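Local structure of immunoreactive 84kD antigen PG93 (5M11) at residues Gly11-Glu23 with Tyr649-Thr661. The protein is an essential surface component of the type-IX secretion system of Porphyromonas gingivalis, a beta-propeller protein that binds zinc and calcium ions. Residues are numbered along the deposited sequence; the frame is centred on the assembly and turned at random.
With CA (calcium ion), chain L.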
loop_
_atom_site.group_PDB
_atom_site.type_symbol
_atom_site.label_atom_id
_atom_site.label_comp_id
_atom_site.label_asym_id
_atom_site.label_seq_id
_atom_site.Cartn_x
_atom_site.Cartn_y
_atom_site.Cartn_z
ATOM N N GLY A 11 16.122 7.302 8.651
ATOM C CA GLY A 11 15.156 8.283 8.174
ATOM C C GLY A 11 13.774 8.040 8.738
ATOM O O GLY A 11 13.325 6.893 8.806
ATOM N N ILE A 12 13.082 9.134 9.105
ATOM C CA ILE A 12 11.765 9.191 9.761
ATOM C C ILE A 12 10.651 8.376 9.017
ATOM O O ILE A 12 9.893 7.690 9.698
ATOM C CB ILE A 12 11.389 10.687 9.976
ATOM C CG1 ILE A 12 12.127 11.214 11.230
ATOM C CG2 ILE A 12 9.876 10.935 10.073
ATOM C CD1 ILE A 12 12.333 12.772 11.306
ATOM N N TRP A 13 10.546 8.455 7.676
ATOM C CA TRP A 13 9.560 7.692 6.886
ATOM C C TRP A 13 10.234 6.560 6.151
ATOM O O TRP A 13 11.328 6.743 5.605
ATOM C CB TRP A 13 8.833 8.573 5.849
ATOM C CG TRP A 13 7.899 9.605 6.410
ATOM C CD1 TRP A 13 8.225 10.862 6.827
ATOM C CD2 TRP A 13 6.469 9.488 6.559
ATOM N NE1 TRP A 13 7.093 11.530 7.245
ATOM C CE2 TRP A 13 6.001 10.712 7.083
ATOM C CE3 TRP A 13 5.537 8.473 6.284
ATOM C CZ2 TRP A 13 4.643 10.938 7.364
ATOM C CZ3 TRP A 13 4.195 8.703 6.551
ATOM C CH2 TRP A 13 3.762 9.920 7.094
ATOM N N ASN A 14 9.565 5.407 6.082
ATOM C CA ASN A 14 10.049 4.254 5.331
ATOM C C ASN A 14 8.874 3.448 4.749
ATOM O O ASN A 14 7.752 3.550 5.262
ATOM C CB ASN A 14 10.965 3.377 6.183
ATOM C CG ASN A 14 12.398 3.448 5.711
ATOM O OD1 ASN A 14 13.251 4.080 6.348
ATOM N ND2 ASN A 14 12.681 2.866 4.537
ATOM N N THR A 15 9.122 2.682 3.656
ATOM C CA THR A 15 8.089 1.854 3.026
ATOM C C THR A 15 8.465 0.370 3.094
ATOM O O THR A 15 9.619 -0.014 2.834
ATOM C CB THR A 15 7.804 2.277 1.589
ATOM O OG1 THR A 15 9.003 2.179 0.843
ATOM C CG2 THR A 15 7.271 3.689 1.481
ATOM N N LEU A 16 7.461 -0.463 3.428
ATOM C CA LEU A 16 7.605 -1.913 3.555
ATOM C C LEU A 16 6.732 -2.597 2.459
ATOM O O LEU A 16 5.637 -3.145 2.698
ATOM C CB LEU A 16 7.249 -2.334 4.999
ATOM C CG LEU A 16 8.241 -1.882 6.105
ATOM C CD1 LEU A 16 7.594 -1.886 7.437
ATOM C CD2 LEU A 16 9.458 -2.831 6.197
ATOM N N LEU A 17 7.240 -2.495 1.228
ATOM C CA LEU A 17 6.571 -2.937 0.011
ATOM C C LEU A 17 6.945 -4.360 -0.381
ATOM O O LEU A 17 8.024 -4.840 -0.029
ATOM C CB LEU A 17 6.852 -1.946 -1.151
ATOM C CG LEU A 17 6.216 -0.541 -0.974
ATOM C CD1 LEU A 17 6.545 0.374 -2.111
ATOM C CD2 LEU A 17 4.692 -0.612 -0.809
ATOM N N ALA A 18 6.014 -5.027 -1.095
ATOM C CA ALA A 18 6.095 -6.399 -1.572
ATOM C C ALA A 18 6.663 -6.528 -3.024
ATOM O O ALA A 18 6.371 -5.712 -3.907
ATOM C CB ALA A 18 4.714 -7.028 -1.508
ATOM N N ILE A 19 7.442 -7.601 -3.261
ATOM C CA ILE A 19 7.996 -7.871 -4.584
ATOM C C ILE A 19 7.033 -8.898 -5.235
ATOM O O ILE A 19 6.131 -8.475 -5.968
ATOM C CB ILE A 19 9.502 -8.257 -4.490
ATOM C CG1 ILE A 19 10.359 -6.969 -4.373
ATOM C CG2 ILE A 19 9.983 -9.101 -5.661
ATOM C CD1 ILE A 19 10.694 -6.553 -2.933
ATOM N N HIS A 20 7.134 -10.190 -4.892
ATOM C CA HIS A 20 6.228 -11.248 -5.354
ATOM C C HIS A 20 6.146 -11.322 -6.962
ATOM O O HIS A 20 7.165 -11.626 -7.604
ATOM C CB HIS A 20 4.845 -11.063 -4.630
ATOM C CG HIS A 20 3.724 -12.010 -4.968
ATOM N ND1 HIS A 20 3.950 -13.239 -5.569
ATOM C CD2 HIS A 20 2.392 -11.856 -4.779
ATOM C CE1 HIS A 20 2.755 -13.774 -5.742
ATOM N NE2 HIS A 20 1.788 -12.980 -5.280
ATOM N N LYS A 21 4.957 -11.067 -7.571
ATOM C CA LYS A 21 4.604 -11.248 -8.988
ATOM C C LYS A 21 5.347 -10.323 -9.971
ATOM O O LYS A 21 4.828 -9.258 -10.298
ATOM C CB LYS A 21 3.080 -11.067 -9.146
ATOM C CG LYS A 21 2.468 -11.637 -10.419
ATOM C CD LYS A 21 1.013 -11.213 -10.500
ATOM C CE LYS A 21 0.396 -11.416 -11.857
ATOM N NZ LYS A 21 -0.822 -10.575 -12.018
ATOM N N THR A 22 6.508 -10.774 -10.510
ATOM C CA THR A 22 7.332 -10.020 -11.482
ATOM C C THR A 22 6.595 -10.021 -12.824
ATOM O O THR A 22 6.546 -11.034 -13.520
ATOM C CB THR A 22 8.768 -10.576 -11.525
ATOM O OG1 THR A 22 9.333 -10.361 -10.238
ATOM C CG2 THR A 22 9.659 -9.906 -12.566
ATOM N N GLU A 23 5.991 -8.871 -13.155
ATOM C CA GLU A 23 5.173 -8.685 -14.341
ATOM C C GLU A 23 5.954 -8.086 -15.525
ATOM O O GLU A 23 5.441 -8.113 -16.644
ATOM C CB GLU A 23 3.963 -7.810 -13.989
ATOM C CG GLU A 23 2.925 -8.546 -13.157
ATOM C CD GLU A 23 1.990 -7.706 -12.309
ATOM O OE1 GLU A 23 2.464 -6.735 -11.675
ATOM O OE2 GLU A 23 0.798 -8.079 -12.204
ATOM N N TYR A 649 3.133 1.822 12.255
ATOM C CA TYR A 649 2.893 1.106 10.993
ATOM C C TYR A 649 1.615 1.676 10.361
ATOM O O TYR A 649 0.602 1.834 11.052
ATOM C CB TYR A 649 2.816 -0.416 11.223
ATOM C CG TYR A 649 4.150 -1.018 11.593
ATOM C CD1 TYR A 649 4.985 -1.555 10.623
ATOM C CD2 TYR A 649 4.608 -0.990 12.905
ATOM C CE1 TYR A 649 6.245 -2.061 10.952
ATOM C CE2 TYR A 649 5.870 -1.472 13.243
ATOM C CZ TYR A 649 6.681 -2.023 12.267
ATOM O OH TYR A 649 7.907 -2.554 12.615
ATOM N N ILE A 650 1.689 2.077 9.090
ATOM C CA ILE A 650 0.574 2.725 8.391
ATOM C C ILE A 650 0.194 1.859 7.217
ATOM O O ILE A 650 0.953 1.781 6.256
ATOM C CB ILE A 650 0.947 4.190 7.950
ATOM C CG1 ILE A 650 1.491 5.048 9.134
ATOM C CG2 ILE A 650 -0.207 4.896 7.238
ATOM C CD1 ILE A 650 2.604 6.093 8.742
ATOM N N GLY A 651 -0.951 1.198 7.320
ATOM C CA GLY A 651 -1.447 0.363 6.241
ATOM C C GLY A 651 -2.238 1.190 5.255
ATOM O O GLY A 651 -3.442 1.366 5.445
ATOM N N THR A 652 -1.579 1.773 4.233
ATOM C CA THR A 652 -2.314 2.580 3.240
ATOM C C THR A 652 -2.897 1.653 2.177
ATOM O O THR A 652 -2.490 0.493 2.073
ATOM C CB THR A 652 -1.472 3.722 2.593
ATOM O OG1 THR A 652 -0.409 3.205 1.780
ATOM C CG2 THR A 652 -0.951 4.727 3.605
ATOM N N ALA A 653 -3.828 2.176 1.370
ATOM C CA ALA A 653 -4.451 1.417 0.283
ATOM C C ALA A 653 -3.397 0.973 -0.763
ATOM O O ALA A 653 -3.620 0.008 -1.500
ATOM C CB ALA A 653 -5.542 2.259 -0.375
ATOM N N ASP A 654 -2.237 1.665 -0.775
ATOM C CA ASP A 654 -1.105 1.412 -1.662
ATOM C C ASP A 654 0.103 0.780 -0.916
ATOM O O ASP A 654 1.228 0.883 -1.387
ATOM C CB ASP A 654 -0.688 2.717 -2.372
ATOM C CG ASP A 654 -1.602 3.086 -3.523
ATOM O OD1 ASP A 654 -1.373 2.584 -4.647
ATOM O OD2 ASP A 654 -2.562 3.860 -3.296
ATOM N N GLY A 655 -0.134 0.126 0.221
ATOM C CA GLY A 655 0.934 -0.548 0.957
ATOM C C GLY A 655 1.353 -0.019 2.317
ATOM O O GLY A 655 0.892 1.027 2.773
ATOM N N LEU A 656 2.284 -0.745 2.946
ATOM C CA LEU A 656 2.808 -0.463 4.268
ATOM C C LEU A 656 3.915 0.592 4.292
ATOM O O LEU A 656 4.836 0.616 3.468
ATOM C CB LEU A 656 3.320 -1.750 4.936
ATOM C CG LEU A 656 3.421 -1.731 6.466
ATOM C CD1 LEU A 656 2.056 -1.588 7.100
ATOM C CD2 LEU A 656 4.126 -2.966 6.971
ATOM N N MET A 657 3.825 1.425 5.328
ATOM C CA MET A 657 4.714 2.532 5.660
ATOM C C MET A 657 4.986 2.548 7.156
ATOM O O MET A 657 4.208 1.971 7.925
ATOM C CB MET A 657 4.062 3.856 5.265
ATOM C CG MET A 657 4.082 4.127 3.827
ATOM S SD MET A 657 3.819 5.885 3.583
ATOM C CE MET A 657 5.503 6.423 3.461
ATOM N N THR A 658 6.083 3.222 7.566
ATOM C CA THR A 658 6.448 3.411 8.975
ATOM C C THR A 658 6.937 4.818 9.197
ATOM O O THR A 658 7.810 5.294 8.463
ATOM C CB THR A 658 7.496 2.413 9.507
ATOM O OG1 THR A 658 8.755 2.613 8.861
ATOM C CG2 THR A 658 7.052 0.999 9.429
ATOM N N PHE A 659 6.409 5.448 10.252
ATOM C CA PHE A 659 6.763 6.792 10.679
ATOM C C PHE A 659 7.321 6.728 12.097
ATOM O O PHE A 659 6.708 6.105 12.972
ATOM C CB PHE A 659 5.532 7.709 10.584
ATOM C CG PHE A 659 5.719 9.082 11.169
ATOM C CD1 PHE A 659 6.354 10.083 10.441
ATOM C CD2 PHE A 659 5.265 9.378 12.447
ATOM C CE1 PHE A 659 6.534 11.349 10.982
ATOM C CE2 PHE A 659 5.461 10.642 12.995
ATOM C CZ PHE A 659 6.101 11.617 12.257
ATOM N N GLN A 660 8.505 7.349 12.321
ATOM C CA GLN A 660 9.130 7.374 13.654
ATOM C C GLN A 660 8.454 8.456 14.445
ATOM O O GLN A 660 8.627 9.642 14.139
ATOM C CB GLN A 660 10.658 7.567 13.579
ATOM C CG GLN A 660 11.350 7.759 14.944
ATOM C CD GLN A 660 11.130 6.644 15.943
ATOM O OE1 GLN A 660 10.389 6.798 16.928
ATOM N NE2 GLN A 660 11.825 5.526 15.751
ATOM N N THR A 661 7.633 8.032 15.420
ATOM C CA THR A 661 6.782 8.859 16.274
ATOM C C THR A 661 7.598 9.620 17.347
ATOM O O THR A 661 7.195 10.723 17.762
ATOM C CB THR A 661 5.707 7.952 16.896
ATOM O OG1 THR A 661 5.058 7.269 15.832
ATOM C CG2 THR A 661 4.640 8.715 17.650
HETATM CA CA CA L . -2.790 5.404 -5.120
#
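Trp13 lies against Phe659, and the tight part of the contact gathers round its indole. Phe659 CB sits almost straight above the six-membered ring, a CH-pi contact at 4.3 Å from the centroid. Phe659 CD1 comes over the same indole near its rim, 3.4 Å from Trp13 CE2, with the six-membered ring and the phenyl inclined at 56°. Phe659 CG is anti to its backbone N (chi1 172°), which carries the phenyl on to Ile12, whose CG2 touches Phe659 CE1. Met657 bends at chi3 (95°) and brings CE to 3.5 Å from Trp13 CE3, its sulfur making an oblique Met-aromatic contact, while Ile650 CD1 reaches Trp13 CZ3. On the other sheet face Leu16 lies alongside Leu656, its CD1 against Leu656 CD2 and Thr658 CG2 (3.5 Å to the latter), and meets the edge of the Tyr649 ring.

Between these faces the backbones run antiparallel. Asn14 and Thr658 exchange both N-H...O bonds, and Gln660 N adds another to Ile12 O. The loose side begins beyond Leu16, where the pairing gives out; Leu17 CD2 merely brushes the backbone of Asp654 and Gly655. Asp654 OD2 binds a calcium ion at 2.4 Å.

Strand 13-16 completes, as outer strand, the sheet of 636-642, 647-652 and 655-660, consistent with velcro closure of the second propeller's last blade before the chain crosses to strand 22-27 in the first; Phe624 packs edge-to-face with Trp13, and Tyr347 of strand 343-347 touches Leu16.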